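Local coordinates for putative gdp-fucose protein o-fucosyltransferase 1 (Caenorhabditis elegans, PDB 3ZY2) that is a putative protein O-fucosyltransferase of the GT-B clan that holds guanosine-5'-diphosphate in a pocket, at residues Leu31-Ala36 and Leu169-Ala174; Pro52-Ile57 and Glu118-Gly123; Ile339-Arg344 and Ser354-Ile359. All coordinates share one frame; numbering follows the deposited sequence.

Contact 1: Leu31-Ala36 and Leu169-Ala174; sequences LAFAKA and LAFSSA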
ATOM      1  N   LEU A  31      15.279   2.353  11.079  1.00 14.48           N
ATOM      2  CA  LEU A  31      16.379   3.024  11.761  1.00 15.10           C
ATOM      3  C   LEU A  31      17.095   3.987  10.810  1.00 15.56           C
ATOM      4  O   LEU A  31      17.347   5.137  11.184  1.00 16.80           O
ATOM      5  CB  LEU A  31      17.349   1.992  12.321  1.00 14.46           C
ATOM      6  CG  LEU A  31      16.909   1.373  13.658  1.00 14.29           C
ATOM      7  CD1 LEU A  31      17.606   0.045  13.895  1.00 16.00           C
ATOM      8  CD2 LEU A  31      17.185   2.296  14.829  1.00 13.90           C
ATOM      9  N   ALA A  32      17.382   3.516   9.595  1.00 15.46           N
ATOM     10  CA  ALA A  32      18.056   4.351   8.581  1.00 16.09           C
ATOM     11  C   ALA A  32      17.190   5.559   8.203  1.00 17.32           C
ATOM     12  O   ALA A  32      17.690   6.700   8.080  1.00 18.78           O
ATOM     13  CB  ALA A  32      18.400   3.522   7.376  1.00 16.02           C
ATOM     14  N   PHE A  33      15.889   5.306   8.032  1.00 16.41           N
ATOM     15  CA  PHE A  33      14.921   6.356   7.714  1.00 18.57           C
ATOM     16  C   PHE A  33      14.875   7.454   8.784  1.00 19.11           C
ATOM     17  O   PHE A  33      14.913   8.652   8.454  1.00 20.53           O
ATOM     18  CB  PHE A  33      13.555   5.697   7.514  1.00 17.32           C
ATOM     19  CG  PHE A  33      12.415   6.669   7.257  1.00 19.60           C
ATOM     20  CD1 PHE A  33      12.312   7.332   6.038  1.00 22.85           C
ATOM     21  CD2 PHE A  33      11.418   6.869   8.211  1.00 21.40           C
ATOM     22  CE1 PHE A  33      11.244   8.204   5.786  1.00 23.80           C
ATOM     23  CE2 PHE A  33      10.339   7.750   7.957  1.00 23.76           C
ATOM     24  CZ  PHE A  33      10.260   8.399   6.743  1.00 23.95           C
ATOM     25  N   ALA A  34      14.816   7.059  10.061  1.00 19.48           N
ATOM     26  CA  ALA A  34      14.758   8.014  11.175  1.00 20.21           C
ATOM     27  C   ALA A  34      16.022   8.864  11.229  1.00 21.50           C
ATOM     28  O   ALA A  34      15.947  10.075  11.444  1.00 22.33           O
ATOM     29  CB  ALA A  34      14.538   7.298  12.511  1.00 19.38           C
ATOM     30  N   LYS A  35      17.180   8.237  11.025  1.00 21.44           N
ATOM     31  CA  LYS A  35      18.445   8.962  11.052  1.00 22.66           C
ATOM     32  C   LYS A  35      18.464   9.979   9.919  1.00 23.81           C
ATOM     33  O   LYS A  35      18.877  11.133  10.124  1.00 25.57           O
ATOM     34  CB  LYS A  35      19.636   8.007  10.951  1.00 21.73           C
ATOM     35  CG  LYS A  35      21.008   8.715  11.107  1.00 23.56           C
ATOM     36  CD  LYS A  35      22.122   7.698  11.060  1.00 25.07           C
ATOM     37  CE  LYS A  35      23.458   8.290  11.496  1.00 28.60           C
ATOM     38  NZ  LYS A  35      24.376   7.199  11.921  1.00 31.10           N
ATOM     39  N   ALA A  36      18.000   9.560   8.742  1.00 23.33           N
ATOM     40  CA  ALA A  36      17.993  10.466   7.575  1.00 24.99           C
ATOM     41  C   ALA A  36      17.049  11.649   7.777  1.00 25.93           C
ATOM     42  O   ALA A  36      17.377  12.774   7.365  1.00 27.00           O
ATOM     43  CB  ALA A  36      17.653   9.703   6.307  1.00 24.54           C
ATOM     44  N   LEU A 169       5.507  11.590  13.579  1.00 21.32           N
ATOM     45  CA  LEU A 169       5.056  10.889  12.392  1.00 21.70           C
ATOM     46  C   LEU A 169       4.734   9.472  12.828  1.00 20.87           C
ATOM     47  O   LEU A 169       5.603   8.787  13.367  1.00 20.65           O
ATOM     48  CB  LEU A 169       6.152  10.862  11.313  1.00 21.91           C
ATOM     49  CG  LEU A 169       6.464  12.012  10.349  1.00 26.80           C
ATOM     50  CD1 LEU A 169       5.933  13.400  10.762  1.00 25.61           C
ATOM     51  CD2 LEU A 169       7.940  12.076  10.035  1.00 24.40           C
ATOM     52  N   ALA A 170       3.501   9.030  12.613  1.00 19.89           N
ATOM     53  CA  ALA A 170       3.060   7.709  13.057  1.00 19.35           C
ATOM     54  C   ALA A 170       2.665   6.832  11.887  1.00 19.37           C
ATOM     55  O   ALA A 170       1.770   7.177  11.137  1.00 19.26           O
ATOM     56  CB  ALA A 170       1.902   7.839  14.040  1.00 19.56           C
ATOM     57  N   PHE A 171       3.330   5.688  11.741  1.00 18.29           N
ATOM     58  CA  PHE A 171       3.138   4.789  10.598  1.00 19.14           C
ATOM     59  C   PHE A 171       2.572   3.431  11.047  1.00 20.36           C
ATOM     60  O   PHE A 171       3.183   2.742  11.875  1.00 20.28           O
ATOM     61  CB  PHE A 171       4.482   4.537   9.905  1.00 18.34           C
ATOM     62  CG  PHE A 171       5.186   5.771   9.406  1.00 17.64           C
ATOM     63  CD1 PHE A 171       6.068   6.486  10.234  1.00 19.12           C
ATOM     64  CD2 PHE A 171       5.043   6.185   8.075  1.00 18.89           C
ATOM     65  CE1 PHE A 171       6.747   7.594   9.763  1.00 21.01           C
ATOM     66  CE2 PHE A 171       5.723   7.287   7.608  1.00 18.45           C
ATOM     67  CZ  PHE A 171       6.556   8.012   8.437  1.00 21.18           C
ATOM     68  N   SER A 172       1.430   3.019  10.509  1.00 22.60           N
ATOM     69  CA  SER A 172       0.914   1.696  10.870  1.00 24.19           C
ATOM     70  C   SER A 172       1.622   0.595  10.097  1.00 23.86           C
ATOM     71  O   SER A 172       1.622  -0.564  10.518  1.00 25.85           O
ATOM     72  CB  SER A 172      -0.603   1.581  10.715  1.00 24.92           C
ATOM     73  OG  SER A 172      -1.132   0.731  11.732  1.00 25.24           O
ATOM     74  N   SER A 173       2.255   0.965   8.990  1.00 23.31           N
ATOM     75  CA  SER A 173       3.168   0.060   8.314  1.00 23.56           C
ATOM     76  C   SER A 173       4.570   0.644   8.328  1.00 22.10           C
ATOM     77  O   SER A 173       4.762   1.818   8.045  1.00 22.98           O
ATOM     78  CB  SER A 173       2.724  -0.188   6.882  1.00 24.10           C
ATOM     79  OG  SER A 173       1.634  -1.087   6.870  1.00 27.13           O
ATOM     80  N   ALA A 174       5.550  -0.204   8.619  1.00 20.83           N
ATOM     81  CA  ALA A 174       6.931   0.254   8.736  1.00 19.74           C
ATOM     82  C   ALA A 174       7.354   0.995   7.470  1.00 19.69           C
ATOM     83  O   ALA A 174       7.205   0.444   6.366  1.00 19.61           O
ATOM     84  CB  ALA A 174       7.842  -0.940   8.992  1.00 18.81           C
TER
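In the N-terminal Rossmann-like half of the protein, helix 20-37 packs on the parallel sheet through Phe33, whose buried ring meets the equally buried ring of Phe171 on strand 168-171. The two side chains approach from opposite directions, one from the helix and one from the strand. Phe33 CE2 comes 3.8 Å from Phe171 CZ, and Phe171 CE1 also lies close to the same Phe33 atom. The planes stand 81° to each other and the centroids of the Phe33 and Phe171 rings lie 5.8 Å apart, giving an offset edge-to-face pair in which Phe33 directs its edge toward the face of Phe171. With chi1 at 176°, Phe33 holds CG anti to its own nitrogen and carries its ring across to the strand. Phe171 has the other setting, CG beside the nitrogen (chi1 -58°), and reaches back toward the helix. Helix 20-37 is the crossover of the beta-alpha-beta unit between strands 10-13 and 40-42, and strand 168-171 lies next to 10-13 in the same sheet. Ile11 on that neighbouring strand is touched by both Ala34 and Phe171, so helix and strand share a hydrophobic layer. Phe171 is joined to Val12 and Cys14 by backbone hydrogen bonds of the parallel sheet. Phe33 makes a second edge-to-face contact with Trp157 and rests on Phe146 and Leu148.

Contact 2: Pro52-Ile57 and Glu118-Gly123; sequences PETKMI and EGNPFG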
ATOM      1  N   PRO A  52      -2.754 -17.234  22.547  1.00 30.44           N
ATOM      2  CA  PRO A  52      -4.178 -17.090  22.282  1.00 31.14           C
ATOM      3  C   PRO A  52      -4.519 -15.706  21.742  1.00 30.38           C
ATOM      4  O   PRO A  52      -5.545 -15.534  21.065  1.00 31.60           O
ATOM      5  CB  PRO A  52      -4.815 -17.300  23.658  1.00 32.02           C
ATOM      6  CG  PRO A  52      -3.809 -18.038  24.434  1.00 31.43           C
ATOM      7  CD  PRO A  52      -2.484 -17.567  23.957  1.00 30.93           C
ATOM      8  N   GLU A  53      -3.652 -14.734  22.030  1.00 28.78           N
ATOM      9  CA  GLU A  53      -3.810 -13.388  21.509  1.00 27.32           C
ATOM     10  C   GLU A  53      -2.444 -12.861  21.085  1.00 25.17           C
ATOM     11  O   GLU A  53      -1.415 -13.381  21.500  1.00 25.44           O
ATOM     12  CB  GLU A  53      -4.506 -12.455  22.519  1.00 28.72           C
ATOM     13  CG  GLU A  53      -3.855 -12.334  23.909  1.00 30.56           C
ATOM     14  CD  GLU A  53      -4.087 -13.565  24.808  1.00 33.19           C
ATOM     15  OE1 GLU A  53      -5.230 -14.052  24.904  1.00 33.53           O
ATOM     16  OE2 GLU A  53      -3.102 -14.048  25.410  1.00 34.18           O
ATOM     17  N   THR A  54      -2.459 -11.856  20.221  1.00 22.72           N
ATOM     18  CA  THR A  54      -1.237 -11.173  19.786  1.00 20.59           C
ATOM     19  C   THR A  54      -0.591 -10.549  21.037  1.00 19.51           C
ATOM     20  O   THR A  54      -1.290 -10.011  21.909  1.00 20.88           O
ATOM     21  CB  THR A  54      -1.631 -10.133  18.730  1.00 19.42           C
ATOM     22  OG1 THR A  54      -2.180 -10.823  17.599  1.00 21.08           O
ATOM     23  CG2 THR A  54      -0.459  -9.289  18.261  1.00 19.54           C
ATOM     24  N   LYS A  55       0.732 -10.641  21.133  1.00 18.11           N
ATOM     25  CA  LYS A  55       1.430 -10.170  22.313  1.00 17.98           C
ATOM     26  C   LYS A  55       2.526  -9.193  21.907  1.00 16.73           C
ATOM     27  O   LYS A  55       3.292  -9.485  20.992  1.00 16.12           O
ATOM     28  CB  LYS A  55       2.040 -11.356  23.060  1.00 18.75           C
ATOM     29  CG  LYS A  55       2.674 -10.980  24.385  1.00 20.94           C
ATOM     30  CD  LYS A  55       3.350 -12.172  25.018  1.00 24.93           C
ATOM     31  CE  LYS A  55       3.950 -11.789  26.361  1.00 28.92           C
ATOM     32  NZ  LYS A  55       4.644 -12.928  27.021  1.00 32.04           N
ATOM     33  N   MET A  56       2.596  -8.058  22.603  1.00 17.39           N
ATOM     34  CA  MET A  56       3.624  -7.033  22.340  1.00 18.00           C
ATOM     35  C   MET A  56       4.774  -7.160  23.272  1.00 17.01           C
ATOM     36  O   MET A  56       4.568  -7.220  24.494  1.00 19.17           O
ATOM     37  CB  MET A  56       3.101  -5.650  22.655  1.00 19.26           C
ATOM     38  CG  MET A  56       1.778  -5.312  22.241  1.00 25.39           C
ATOM     39  SD  MET A  56       2.219  -4.963  20.594  1.00 33.33           S
ATOM     40  CE  MET A  56       1.227  -6.205  19.936  1.00  9.51           C
ATOM     41  N   ILE A  57       5.987  -7.090  22.708  1.00 16.07           N
ATOM     42  CA  ILE A  57       7.204  -7.290  23.475  1.00 15.69           C
ATOM     43  C   ILE A  57       8.031  -6.002  23.449  1.00 15.61           C
ATOM     44  O   ILE A  57       8.344  -5.507  22.389  1.00 15.73           O
ATOM     45  CB  ILE A  57       8.038  -8.454  22.850  1.00 14.96           C
ATOM     46  CG1 ILE A  57       7.189  -9.719  22.566  1.00 17.21           C
ATOM     47  CG2 ILE A  57       9.293  -8.724  23.687  1.00 16.92           C
ATOM     48  CD1 ILE A  57       6.498 -10.391  23.775  1.00 22.17           C
ATOM     49  N   GLU A 118      -7.348  -1.129  11.324  1.00 32.61           N
ATOM     50  CA  GLU A 118      -8.130  -2.310  10.952  1.00 33.24           C
ATOM     51  C   GLU A 118      -7.263  -3.563  10.810  1.00 32.14           C
ATOM     52  O   GLU A 118      -6.147  -3.519  10.262  1.00 31.80           O
ATOM     53  CB  GLU A 118      -9.060  -2.080   9.749  1.00 34.65           C
ATOM     54  CG  GLU A 118      -8.395  -1.877   8.400  1.00 37.08           C
ATOM     55  CD  GLU A 118      -9.382  -1.968   7.232  1.00 40.41           C
ATOM     56  OE1 GLU A 118     -10.374  -1.199   7.201  1.00 42.76           O
ATOM     57  OE2 GLU A 118      -9.166  -2.817   6.341  1.00 42.25           O
ATOM     58  N   GLY A 119      -7.779  -4.662  11.351  1.00 31.57           N
ATOM     59  CA  GLY A 119      -7.106  -5.950  11.297  1.00 30.83           C
ATOM     60  C   GLY A 119      -6.145  -6.190  12.447  1.00 29.90           C
ATOM     61  O   GLY A 119      -6.058  -5.398  13.389  1.00 29.71           O
ATOM     62  N   ASN A 120      -5.430  -7.306  12.348  1.00 29.08           N
ATOM     63  CA  ASN A 120      -4.483  -7.755  13.361  1.00 27.76           C
ATOM     64  C   ASN A 120      -3.132  -7.924  12.662  1.00 26.31           C
ATOM     65  O   ASN A 120      -3.060  -8.576  11.613  1.00 27.06           O
ATOM     66  CB  ASN A 120      -4.978  -9.086  13.940  1.00 28.96           C
ATOM     67  CG  ASN A 120      -4.466  -9.362  15.360  1.00 29.65           C
ATOM     68  OD1 ASN A 120      -3.264  -9.374  15.619  1.00 28.39           O
ATOM     69  ND2 ASN A 120      -5.398  -9.643  16.271  1.00 31.97           N
ATOM     70  N   PRO A 121      -2.041  -7.389  13.242  1.00 24.09           N
ATOM     71  CA  PRO A 121      -1.864  -6.821  14.585  1.00 23.20           C
ATOM     72  C   PRO A 121      -2.080  -5.319  14.698  1.00 22.66           C
ATOM     73  O   PRO A 121      -1.794  -4.760  15.740  1.00 21.79           O
ATOM     74  CB  PRO A 121      -0.399  -7.141  14.896  1.00 22.01           C
ATOM     75  CG  PRO A 121       0.269  -7.044  13.546  1.00 22.53           C
ATOM     76  CD  PRO A 121      -0.741  -7.589  12.566  1.00 23.00           C
ATOM     77  N   PHE A 122      -2.598  -4.689  13.644  1.00 22.16           N
ATOM     78  CA  PHE A 122      -2.772  -3.235  13.591  1.00 22.51           C
ATOM     79  C   PHE A 122      -3.575  -2.690  14.783  1.00 22.96           C
ATOM     80  O   PHE A 122      -3.107  -1.791  15.496  1.00 23.30           O
ATOM     81  CB  PHE A 122      -3.427  -2.839  12.251  1.00 22.94           C
ATOM     82  CG  PHE A 122      -2.665  -3.325  11.057  1.00 22.88           C
ATOM     83  CD1 PHE A 122      -1.574  -2.601  10.584  1.00 22.60           C
ATOM     84  CD2 PHE A 122      -3.020  -4.522  10.424  1.00 24.00           C
ATOM     85  CE1 PHE A 122      -0.857  -3.039   9.493  1.00 22.44           C
ATOM     86  CE2 PHE A 122      -2.293  -4.981   9.323  1.00 25.26           C
ATOM     87  CZ  PHE A 122      -1.215  -4.237   8.859  1.00 23.86           C
ATOM     88  N   GLY A 123      -4.771  -3.235  14.982  1.00 23.24           N
ATOM     89  CA  GLY A 123      -5.615  -2.920  16.138  1.00 24.13           C
ATOM     90  C   GLY A 123      -4.927  -3.097  17.483  1.00 24.09           C
ATOM     91  O   GLY A 123      -4.733  -2.105  18.188  1.00 24.91           O
TER
HETATM   92  O   HOH W   1      -5.198 -11.012  19.228  1.00 19.87           O
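Thr54 lies alongside Asn120, the two side chains sliding past each other in opposite directions, and its methyl CG2 reaches Pro121 CB at 4.0 Å. The hydroxyl makes the direct polar link: Thr54 OG1 donates to Asn120 OD1 over 2.7 Å. It approaches at a C=O...donor angle of 124° and is tilted 23° from the carbonyl plane. Thr54 chi1 of -63° divides the two jobs, setting OG1 beside the backbone nitrogen and CG2 anti to it. A water adds a second bridge, accepting from Thr54 N at 3.0 Å and from Asn120 ND2 at 3.3 Å. The segment 118-123 leads into helix 122-128: a cis peptide joins Asn120 to Pro121, Pro121 occupies the N-cap position, and Gly123 N bonds to Gly119 O. Pro121 also packs on Ile47 of the two-stranded antiparallel sheet that contains strand 55-57, and on Gln103 of the second subunit. A polar pair thus sits beside an apolar methyl-proline contact; with the hydroxyl at OD1 and the water at ND2, both ends of the Asn120 amide have a partner, which probably restricts its rotation.

Contact 3: Ile339-Arg344 and Ser354-Ile359; sequences IVKRER and SAFFGI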
ATOM      1  N   ILE A 339      18.693 -12.730  10.327  1.00  9.96           N
ATOM      2  CA  ILE A 339      19.124 -12.062  11.563  1.00  9.83           C
ATOM      3  C   ILE A 339      20.501 -12.597  11.988  1.00 10.72           C
ATOM      4  O   ILE A 339      21.420 -11.823  12.276  1.00 11.77           O
ATOM      5  CB  ILE A 339      18.123 -12.310  12.720  1.00  9.90           C
ATOM      6  CG1 ILE A 339      16.827 -11.535  12.470  1.00 10.32           C
ATOM      7  CG2 ILE A 339      18.786 -11.841  14.040  1.00 10.55           C
ATOM      8  CD1 ILE A 339      15.711 -11.922  13.432  1.00 11.37           C
ATOM      9  N   VAL A 340      20.643 -13.919  12.001  1.00 10.56           N
ATOM     10  CA  VAL A 340      21.894 -14.534  12.446  1.00 10.48           C
ATOM     11  C   VAL A 340      23.032 -14.168  11.488  1.00 10.71           C
ATOM     12  O   VAL A 340      24.121 -13.809  11.935  1.00 11.42           O
ATOM     13  CB  VAL A 340      21.813 -16.062  12.516  1.00 10.75           C
ATOM     14  CG1 VAL A 340      23.120 -16.624  13.080  1.00 11.65           C
ATOM     15  CG2 VAL A 340      20.654 -16.520  13.381  1.00 10.46           C
ATOM     16  N   LYS A 341      22.788 -14.294  10.186  1.00 10.19           N
ATOM     17  CA  LYS A 341      23.807 -13.974   9.177  1.00 10.67           C
ATOM     18  C   LYS A 341      24.316 -12.543   9.356  1.00 11.53           C
ATOM     19  O   LYS A 341      25.540 -12.326   9.391  1.00 12.15           O
ATOM     20  CB  LYS A 341      23.225 -14.152   7.761  1.00 10.88           C
ATOM     21  CG  LYS A 341      24.192 -13.798   6.634  1.00 13.28           C
ATOM     22  CD  LYS A 341      25.466 -14.647   6.737  1.00 15.58           C
ATOM     23  CE  LYS A 341      26.277 -14.686   5.439  1.00 17.17           C
ATOM     24  NZ  LYS A 341      26.652 -13.326   4.917  1.00 17.33           N
ATOM     25  N   ARG A 342      23.406 -11.577   9.496  1.00 11.78           N
ATOM     26  CA  ARG A 342      23.809 -10.176   9.683  1.00 11.64           C
ATOM     27  C   ARG A 342      24.562  -9.930  10.992  1.00 11.96           C
ATOM     28  O   ARG A 342      25.515  -9.128  11.032  1.00 11.86           O
ATOM     29  CB  ARG A 342      22.589  -9.251   9.612  1.00 11.88           C
ATOM     30  CG  ARG A 342      21.940  -9.244   8.235  1.00 11.49           C
ATOM     31  CD  ARG A 342      20.836  -8.187   8.128  1.00 10.99           C
ATOM     32  NE  ARG A 342      19.812  -8.345   9.161  1.00 10.45           N
ATOM     33  CZ  ARG A 342      18.553  -8.698   8.919  1.00 11.65           C
ATOM     34  NH1 ARG A 342      18.140  -8.957   7.682  1.00 13.03           N
ATOM     35  NH2 ARG A 342      17.698  -8.758   9.930  1.00 12.07           N
ATOM     36  N   GLU A 343      24.135 -10.606  12.053  1.00 11.45           N
ATOM     37  CA  GLU A 343      24.818 -10.456  13.330  1.00 12.10           C
ATOM     38  C   GLU A 343      26.240 -10.989  13.198  1.00 12.83           C
ATOM     39  O   GLU A 343      27.220 -10.342  13.616  1.00 12.84           O
ATOM     40  CB  GLU A 343      24.046 -11.166  14.452  1.00 12.36           C
ATOM     41  CG  GLU A 343      24.793 -11.015  15.794  1.00 15.71           C
ATOM     42  CD  GLU A 343      23.991 -11.455  17.007  1.00 17.76           C
ATOM     43  OE1 GLU A 343      22.764 -11.571  16.875  1.00 19.04           O
ATOM     44  OE2 GLU A 343      24.599 -11.628  18.088  1.00 20.84           O
ATOM     45  N   ARG A 344      26.361 -12.153  12.586  1.00 12.46           N
ATOM     46  CA  ARG A 344      27.683 -12.760  12.410  1.00 11.91           C
ATOM     47  C   ARG A 344      28.562 -11.934  11.488  1.00 12.93           C
ATOM     48  O   ARG A 344      29.771 -11.834  11.704  1.00 14.61           O
ATOM     49  CB  ARG A 344      27.551 -14.187  11.907  1.00 12.02           C
ATOM     50  CG  ARG A 344      26.884 -15.075  12.961  1.00 11.07           C
ATOM     51  CD  ARG A 344      26.753 -16.528  12.449  1.00  9.64           C
ATOM     52  NE  ARG A 344      28.063 -17.205  12.305  1.00 11.80           N
ATOM     53  CZ  ARG A 344      28.760 -17.708  13.321  1.00 12.10           C
ATOM     54  NH1 ARG A 344      28.285 -17.627  14.566  1.00 13.98           N
ATOM     55  NH2 ARG A 344      29.942 -18.296  13.100  1.00 12.11           N
ATOM     56  N   SER A 354      29.652 -18.192   8.180  1.00 15.04           N
ATOM     57  CA  SER A 354      28.340 -18.759   7.997  1.00 14.31           C
ATOM     58  C   SER A 354      28.269 -19.506   6.668  1.00 15.26           C
ATOM     59  O   SER A 354      29.089 -19.277   5.753  1.00 17.94           O
ATOM     60  CB  SER A 354      27.263 -17.673   8.019  1.00 14.15           C
ATOM     61  OG  SER A 354      27.339 -16.899   9.224  1.00 14.01           O
ATOM     62  N   ALA A 355      27.296 -20.401   6.593  1.00 15.23           N
ATOM     63  CA  ALA A 355      26.991 -21.155   5.380  1.00 14.41           C
ATOM     64  C   ALA A 355      25.491 -21.346   5.362  1.00 14.45           C
ATOM     65  O   ALA A 355      24.819 -21.045   6.343  1.00 13.94           O
ATOM     66  CB  ALA A 355      27.690 -22.513   5.393  1.00 15.29           C
ATOM     67  N   PHE A 356      24.975 -21.862   4.250  1.00 15.06           N
ATOM     68  CA  PHE A 356      23.551 -22.114   4.102  1.00 15.39           C
ATOM     69  C   PHE A 356      23.340 -23.474   3.474  1.00 15.79           C
ATOM     70  O   PHE A 356      24.128 -23.911   2.629  1.00 17.25           O
ATOM     71  CB  PHE A 356      22.905 -21.054   3.221  1.00 15.80           C
ATOM     72  CG  PHE A 356      22.960 -19.679   3.801  1.00 15.78           C
ATOM     73  CD1 PHE A 356      21.997 -19.266   4.706  1.00 14.24           C
ATOM     74  CD2 PHE A 356      23.993 -18.797   3.442  1.00 18.30           C
ATOM     75  CE1 PHE A 356      22.030 -17.994   5.257  1.00 15.78           C
ATOM     76  CE2 PHE A 356      24.035 -17.523   3.992  1.00 19.09           C
ATOM     77  CZ  PHE A 356      23.047 -17.128   4.908  1.00 16.75           C
ATOM     78  N   PHE A 357      22.269 -24.142   3.884  1.00 15.90           N
ATOM     79  CA  PHE A 357      21.903 -25.413   3.249  1.00 16.91           C
ATOM     80  C   PHE A 357      21.710 -25.229   1.750  1.00 18.49           C
ATOM     81  O   PHE A 357      21.123 -24.259   1.294  1.00 19.08           O
ATOM     82  CB  PHE A 357      20.652 -26.011   3.884  1.00 16.64           C
ATOM     83  CG  PHE A 357      20.859 -26.491   5.290  1.00 17.04           C
ATOM     84  CD1 PHE A 357      21.623 -27.628   5.536  1.00 16.68           C
ATOM     85  CD2 PHE A 357      20.313 -25.784   6.361  1.00 15.92           C
ATOM     86  CE1 PHE A 357      21.832 -28.072   6.824  1.00 17.29           C
ATOM     87  CE2 PHE A 357      20.511 -26.226   7.665  1.00 18.56           C
ATOM     88  CZ  PHE A 357      21.283 -27.367   7.898  1.00 18.02           C
ATOM     89  N   GLY A 358      22.274 -26.162   0.994  1.00 20.01           N
ATOM     90  CA  GLY A 358      22.119 -26.174  -0.485  1.00 22.91           C
ATOM     91  C   GLY A 358      22.972 -25.180  -1.264  1.00 24.72           C
ATOM     92  O   GLY A 358      22.844 -25.072  -2.509  1.00 26.23           O
ATOM     93  N   ILE A 359      23.836 -24.452  -0.560  1.00 25.61           N
ATOM     94  CA  ILE A 359      24.720 -23.452  -1.165  1.00 27.29           C
ATOM     95  C   ILE A 359      26.151 -23.915  -0.967  1.00 29.24           C
ATOM     96  O   ILE A 359      26.611 -24.018   0.178  1.00 29.85           O
ATOM     97  CB  ILE A 359      24.566 -22.043  -0.494  1.00 27.28           C
ATOM     98  CG1 ILE A 359      23.150 -21.492  -0.646  1.00 26.11           C
ATOM     99  CG2 ILE A 359      25.623 -21.046  -1.017  1.00 28.57           C
ATOM    100  CD1 ILE A 359      22.752 -21.106  -2.076  1.00 28.32           C
TER
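Lys341 leaves helix 335-346 with CG anti to its backbone nitrogen, then folds at chi2 (58°) and again at chi4, so that its methylene chain passes Ser354 and crosses the end of the Phe356 ring on strand 354-356. Lys341 CD touches Ser354 CB at 3.7 Å. One carbon further out, Lys341 CE comes to the edge of the Phe356 ring, near its plane, 3.9 Å from Phe356 CE2, and the two side chains cross at about a right angle. Phe356 CZ is equally close to Lys341 CG, at 3.9 Å, so the aliphatic part of the lysine does the packing. Its ammonium group instead forms a salt bridge with Asp345, one helical turn on. Arg344 bends at chi3 and brings the edge of its guanidinium to the hydroxyl of Ser354. The bond from Arg344 NE to Ser354 OG is weak, 3.2 Å long and with an N-H...O angle of 128°. The stronger hold on this group comes from backbone carbonyls: NH2 bonds to Pro353 O, and NH1 to Ala325 O. Arg344, Ser354 and Val340 all touch Phe328 in strand 327-330. The axes of the short segments 339-344 and 354-356 approach to 9.7 Å, their directions 154° apart. This is the geometry of a beta-alpha-beta crossover, here the unit of strand 327-330, helix 335-346 and strand 354-356, which places strand 354-356 at one edge of the parallel sheet, beside 327-330, in the C-terminal Rossmann-like half, as in GT-B folds.

Overall arrangement
Contacts 1 and 2 belong to the N-terminal half and contact 3 to the C-terminal half, each half built round its own parallel sheet, consistent with a GT-B fold of two Rossmann-like halves with a cleft between them. Along the chain contact 2 is nested within the loop closed by contact 1, and contact 3 follows both. The centres of contacts 1 and 2 are about 20 Å apart, yet the two touch where Phe122 packs on Ser172 and Ser173. Contact 3 lies on the other side of the chain's centre, about 27 Å from contact 1 and 30 Å from contact 2, centre to centre. The side chains of Pro121 and Phe356 lie about 12 and 11 Å, respectively, from a bound guanosine-5'-diphosphate, not necessarily the same molecule.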